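Local atomic coordinates of alpha-1,3-glucanase (Paenibacillus glycanilyticus, PDB entry 6K0P), a protein that hydrolyses the alpha-1,3-glucosidic bonds of alpha-1,3-glucan in its wild-type form, as a family GH87 glycoside hydrolase. Residues V188-S193 against Y213-E218; T232-A237 against R269-W274. The protein carries 1 engineered substitution. One frame throughout, in Å; residues are numbered along the deposited sequence.

Contact 1: residues V188-S193 against Y213-E218; sequences VAVSAS and YIPAGE. With GLC (alpha-D-glucopyranose), chain D.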
loop_
_atom_site.group_PDB
_atom_site.type_symbol
_atom_site.label_atom_id
_atom_site.label_comp_id
_atom_site.label_asym_id
_atom_site.label_seq_id
_atom_site.Cartn_x
_atom_site.Cartn_y
_atom_site.Cartn_z
ATOM N N VAL A 188 -23.420 17.313 16.116
ATOM C CA VAL A 188 -24.700 16.622 15.975
ATOM C C VAL A 188 -24.438 15.121 15.893
ATOM O O VAL A 188 -23.679 14.658 15.035
ATOM C CB VAL A 188 -25.442 17.111 14.725
ATOM C CG1 VAL A 188 -26.787 16.403 14.602
ATOM C CG2 VAL A 188 -25.633 18.632 14.772
ATOM N N ALA A 189 -25.073 14.349 16.771
ATOM C CA ALA A 189 -24.816 12.912 16.800
ATOM C C ALA A 189 -25.662 12.166 15.777
ATOM O O ALA A 189 -26.891 12.315 15.735
ATOM C CB ALA A 189 -25.090 12.339 18.192
ATOM N N VAL A 190 -24.994 11.359 14.951
ATOM C CA VAL A 190 -25.688 10.300 14.241
ATOM C C VAL A 190 -26.238 9.329 15.284
ATOM O O VAL A 190 -25.661 9.152 16.365
ATOM C CB VAL A 190 -24.690 9.622 13.284
ATOM C CG1 VAL A 190 -25.270 8.350 12.665
ATOM C CG2 VAL A 190 -24.259 10.623 12.199
ATOM N N SER A 191 -27.385 8.726 14.980
ATOM C CA SER A 191 -28.031 7.817 15.917
ATOM C C SER A 191 -28.825 6.787 15.130
ATOM O O SER A 191 -28.908 6.844 13.903
ATOM C CB SER A 191 -28.986 8.582 16.833
ATOM O OG SER A 191 -30.150 8.931 16.100
ATOM N N ALA A 192 -29.442 5.853 15.861
ATOM C CA ALA A 192 -30.274 4.836 15.224
ATOM C C ALA A 192 -31.372 5.441 14.352
ATOM O O ALA A 192 -31.821 4.798 13.398
ATOM C CB ALA A 192 -30.872 3.904 16.278
ATOM N N SER A 193 -31.818 6.662 14.644
ATOM C CA SER A 193 -32.880 7.272 13.846
ATOM C C SER A 193 -32.466 8.567 13.160
ATOM O O SER A 193 -33.316 9.224 12.548
ATOM C CB SER A 193 -34.145 7.505 14.674
ATOM O OG SER A 193 -33.864 8.383 15.742
ATOM N N TYR A 213 -20.873 13.871 15.033
ATOM C CA TYR A 213 -20.239 12.769 15.736
ATOM C C TYR A 213 -20.929 11.486 15.311
ATOM O O TYR A 213 -22.164 11.413 15.298
ATOM C CB TYR A 213 -20.385 12.948 17.250
ATOM C CG TYR A 213 -19.934 11.752 18.055
ATOM C CD1 TYR A 213 -18.584 11.416 18.149
ATOM C CD2 TYR A 213 -20.861 10.958 18.728
ATOM C CE1 TYR A 213 -18.175 10.316 18.898
ATOM C CE2 TYR A 213 -20.454 9.872 19.486
ATOM C CZ TYR A 213 -19.119 9.556 19.563
ATOM O OH TYR A 213 -18.743 8.469 20.323
ATOM N N ILE A 214 -20.133 10.481 14.959
ATOM C CA ILE A 214 -20.664 9.186 14.552
ATOM C C ILE A 214 -20.282 8.171 15.625
ATOM O O ILE A 214 -19.094 7.842 15.774
ATOM C CB ILE A 214 -20.164 8.762 13.167
ATOM C CG1 ILE A 214 -20.318 9.916 12.174
ATOM C CG2 ILE A 214 -20.941 7.543 12.684
ATOM C CD1 ILE A 214 -19.900 9.579 10.726
ATOM N N PRO A 215 -21.237 7.674 16.401
ATOM C CA PRO A 215 -20.910 6.827 17.551
ATOM C C PRO A 215 -20.374 5.472 17.121
ATOM O O PRO A 215 -20.363 5.104 15.944
ATOM C CB PRO A 215 -22.256 6.647 18.263
ATOM C CG PRO A 215 -23.169 7.665 17.686
ATOM C CD PRO A 215 -22.674 7.969 16.301
ATOM N N ALA A 216 -19.943 4.706 18.121
ATOM C CA ALA A 216 -19.614 3.308 17.885
ATOM C C ALA A 216 -20.802 2.609 17.240
ATOM O O ALA A 216 -21.962 2.872 17.584
ATOM C CB ALA A 216 -19.281 2.634 19.219
ATOM N N GLY A 217 -20.514 1.726 16.286
ATOM C CA GLY A 217 -21.561 0.978 15.629
ATOM C C GLY A 217 -21.287 0.767 14.160
ATOM O O GLY A 217 -20.218 1.137 13.672
ATOM N N GLU A 218 -22.235 0.162 13.454
ATOM C CA GLU A 218 -22.169 0.019 12.009
ATOM C C GLU A 218 -23.227 0.917 11.398
ATOM O O GLU A 218 -24.409 0.814 11.743
ATOM C CB GLU A 218 -22.427 -1.423 11.584
ATOM C CG GLU A 218 -21.405 -2.432 12.079
ATOM C CD GLU A 218 -21.686 -3.812 11.517
ATOM O OE1 GLU A 218 -22.421 -3.895 10.510
ATOM O OE2 GLU A 218 -21.162 -4.797 12.062
HETATM C C1 GLC D . -18.319 -6.467 10.972
HETATM C C2 GLC D . -18.287 -7.278 9.692
HETATM C C3 GLC D . -17.857 -8.743 9.840
HETATM C C4 GLC D . -16.693 -8.802 10.775
HETATM C C5 GLC D . -17.126 -8.210 12.082
HETATM C C6 GLC D . -16.071 -8.353 13.170
HETATM O O1 GLC D . -19.468 -6.720 11.631
HETATM O O2 GLC D . -19.530 -7.153 9.052
HETATM O O3 GLC D . -17.298 -9.168 8.626
HETATM O O4 GLC D . -16.340 -10.141 10.969
HETATM O O5 GLC D . -17.272 -6.844 11.834
HETATM O O6 GLC D . -14.834 -7.764 12.852
#

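Contact 2: residues T232-A237 against R269-W274; sequences TEIVGA and RDLSAW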
loop_
_atom_site.group_PDB
_atom_site.type_symbol
_atom_site.label_atom_id
_atom_site.label_comp_id
_atom_site.label_asym_id
_atom_site.label_seq_id
_atom_site.Cartn_x
_atom_site.Cartn_y
_atom_site.Cartn_z
ATOM N N THR A 232 -16.261 21.371 7.859
ATOM C CA THR A 232 -17.049 20.428 8.644
ATOM C C THR A 232 -16.102 19.468 9.346
ATOM O O THR A 232 -15.133 18.997 8.746
ATOM C CB THR A 232 -17.921 19.603 7.689
ATOM O OG1 THR A 232 -18.727 20.481 6.890
ATOM C CG2 THR A 232 -18.818 18.627 8.437
ATOM N N GLU A 233 -16.376 19.172 10.612
ATOM C CA GLU A 233 -15.673 18.113 11.326
ATOM C C GLU A 233 -16.566 16.881 11.369
ATOM O O GLU A 233 -17.744 16.973 11.728
ATOM C CB GLU A 233 -15.348 18.557 12.749
ATOM C CG GLU A 233 -14.385 19.719 12.825
ATOM C CD GLU A 233 -14.089 20.122 14.247
ATOM O OE1 GLU A 233 -13.976 19.226 15.109
ATOM O OE2 GLU A 233 -13.978 21.341 14.503
ATOM N N ILE A 234 -16.013 15.732 10.988
ATOM C CA ILE A 234 -16.680 14.444 11.123
ATOM C C ILE A 234 -15.809 13.607 12.045
ATOM O O ILE A 234 -14.655 13.315 11.712
ATOM C CB ILE A 234 -16.886 13.768 9.760
ATOM C CG1 ILE A 234 -17.743 14.672 8.871
ATOM C CG2 ILE A 234 -17.542 12.391 9.921
ATOM C CD1 ILE A 234 -18.014 14.121 7.516
ATOM N N VAL A 235 -16.337 13.267 13.217
ATOM C CA VAL A 235 -15.562 12.652 14.291
ATOM C C VAL A 235 -16.250 11.359 14.703
ATOM O O VAL A 235 -17.437 11.369 15.045
ATOM C CB VAL A 235 -15.453 13.591 15.509
ATOM C CG1 VAL A 235 -14.631 12.941 16.603
ATOM C CG2 VAL A 235 -14.867 14.960 15.101
ATOM N N GLY A 236 -15.506 10.251 14.682
ATOM C CA GLY A 236 -15.992 8.984 15.180
ATOM C C GLY A 236 -15.472 8.678 16.575
ATOM O O GLY A 236 -14.839 9.504 17.240
ATOM N N ALA A 237 -15.719 7.439 16.999
ATOM C CA ALA A 237 -15.327 6.944 18.312
ATOM C C ALA A 237 -13.986 6.228 18.294
ATOM O O ALA A 237 -13.527 5.771 19.346
ATOM C CB ALA A 237 -16.403 5.985 18.845
ATOM N N ARG A 269 -12.143 12.155 10.950
ATOM C CA ARG A 269 -11.215 11.447 11.825
ATOM C C ARG A 269 -11.880 10.368 12.668
ATOM O O ARG A 269 -13.073 10.432 12.980
ATOM C CB ARG A 269 -10.434 12.402 12.738
ATOM C CG ARG A 269 -11.297 13.139 13.770
ATOM C CD ARG A 269 -10.405 14.035 14.625
ATOM N NE ARG A 269 -11.110 15.008 15.454
ATOM C CZ ARG A 269 -11.368 14.836 16.743
ATOM N NH1 ARG A 269 -11.001 13.713 17.347
ATOM N NH2 ARG A 269 -11.989 15.790 17.436
ATOM N N ASP A 270 -11.061 9.377 13.046
ATOM C CA ASP A 270 -11.367 8.444 14.135
ATOM C C ASP A 270 -12.517 7.498 13.781
ATOM O O ASP A 270 -13.457 7.317 14.550
ATOM C CB ASP A 270 -11.623 9.175 15.457
ATOM C CG ASP A 270 -10.475 10.081 15.859
ATOM O OD1 ASP A 270 -9.320 9.839 15.438
ATOM O OD2 ASP A 270 -10.723 11.036 16.618
ATOM N N LEU A 271 -12.424 6.870 12.614
ATOM C CA LEU A 271 -13.487 5.976 12.176
ATOM C C LEU A 271 -12.926 5.032 11.125
ATOM O O LEU A 271 -11.822 5.226 10.614
ATOM C CB LEU A 271 -14.692 6.771 11.643
ATOM C CG LEU A 271 -14.462 7.808 10.527
ATOM C CD1 LEU A 271 -14.302 7.153 9.155
ATOM C CD2 LEU A 271 -15.605 8.833 10.510
ATOM N N SER A 272 -13.717 4.028 10.779
ATOM C CA SER A 272 -13.363 3.124 9.699
ATOM C C SER A 272 -14.451 3.119 8.637
ATOM O O SER A 272 -15.607 3.485 8.891
ATOM C CB SER A 272 -13.091 1.689 10.190
ATOM O OG SER A 272 -14.256 1.138 10.792
ATOM N N ALA A 273 -14.057 2.732 7.422
ATOM C CA ALA A 273 -14.979 2.629 6.301
ATOM C C ALA A 273 -14.732 1.307 5.597
ATOM O O ALA A 273 -13.594 1.003 5.205
ATOM C CB ALA A 273 -14.818 3.794 5.325
ATOM N N TRP A 274 -15.798 0.534 5.449
ATOM C CA TRP A 274 -15.765 -0.834 4.947
ATOM C C TRP A 274 -16.549 -0.854 3.641
ATOM O O TRP A 274 -17.782 -0.904 3.647
ATOM C CB TRP A 274 -16.344 -1.778 6.006
ATOM C CG TRP A 274 -15.436 -1.805 7.200
ATOM C CD1 TRP A 274 -15.505 -1.002 8.309
ATOM C CD2 TRP A 274 -14.280 -2.624 7.364
ATOM N NE1 TRP A 274 -14.463 -1.289 9.164
ATOM C CE2 TRP A 274 -13.698 -2.283 8.605
ATOM C CE3 TRP A 274 -13.679 -3.616 6.584
ATOM C CZ2 TRP A 274 -12.540 -2.899 9.081
ATOM C CZ3 TRP A 274 -12.526 -4.230 7.059
ATOM C CH2 TRP A 274 -11.975 -3.873 8.297
HETATM O O HOH W 1 -11.948 17.553 14.717
#

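Contact 1: residues V188-S193 against Y213-E218
Tyr-213 holds the strand ending at Ala-189 by two backbone hydrogen bonds, in parallel register. Its N donates to Val-188 O at 2.9 Å, and its O accepts from Val-190 N at the same distance. Ala-189 CA adds a weaker CA-H...O contact to the same oxygen. The CB of Ala-189 sits at the edge of the Tyr-213 ring, near its plane, 4.5 Å from CD2. The phenol OH is satisfied by Gln-179 O. Beyond the bonded pair the contact is mostly apolar. Chi1 of 171° sets CG1 of Val-190 anti to the backbone N and leaves CG2 anti to the carbonyl carbon, 4.0 Å from Ile-214 CG1, the two side chains lying side by side. Pro-215 offers no N-H, and its CG lies against Val-190 O at 3.2 Å. Ile-214 O accepts from Thr-242 OG1, and Pro-215 O from Trp-219 NE1. Farther along the chain, Glu-218 OE2 accepts from O1 of the bound glucose at 2.6 Å. The two strands are joined through helix 196-204 near the start of what is probably a beta-helix; the helix packs on Val-188 and Val-190, Trp-219 touches Val-190 and Ile-214, and strand 233-236 continues the sheet beside Ile-214.

Contact 2: residues T232-A237 against R269-W274
Val-235 and Arg-269 are paired on neighbouring parallel strands of what is probably a right-handed beta-helix, as the Pec_lyase-like clan suggests. Arg-269 N donates to Ile-234 O and Gly-236 N to Arg-269 O, at 2.9 and 3.0 Å. The tight part lies where the chain turns a corner at Asp-270. There Gly-236, with no side chain, lets its CA come within 3.1 Å of Asp-270 O. On the buried side Ile-234 CG2 meets Leu-271 CD2 at 4.1 Å. The partly exposed side is looser. The Arg-269 chain runs extended from CG to NE and lies alongside Val-235, whose CG1 sits over the centre of one guanidinium face. Arg-269 NH1 reaches Asp-270 OD2 in a salt bridge at 2.8 Å, with the oxygen tilted 21° from the guanidinium plane. Asp-270 OD1 also has Asn-300 as a partner. With the guanidinium gone, as in an alanine here, Asp-270 would probably lose its salt-bridge mate and the Val-235 methyls their cover. A water in the guanidinium plane bridges opposite charges that do not touch: it accepts from Arg-269 NE at 2.8 Å and donates to Glu-233 OE1 at 2.7 Å.

How the contacts relate
Contacts 1 and 2 follow one another along the chain, and their centres lie 10 Å apart. They meet where strands 211-214 and 233-236 run side by side. Ile-214 N approaches Val-235 O at 2.8 Å, a probable hydrogen bond. Ile-214 CD1 packs on Ile-234 CG2 at 3.8 Å, so the apolar pairs of the two contacts adjoin. Tyr-213 OH also lies 3.7 Å from Ala-237 CB. Gln-179 serves both contacts: its backbone O takes the Tyr-213 hydroxyl, and its NE2 bonds to Gly-236 O and Asp-270 OD2. Contact 1 reaches a glycan pocket directly through Glu-218, whereas the Leu-271 side chain of contact 2 stays about 14 Å from a bound glucose.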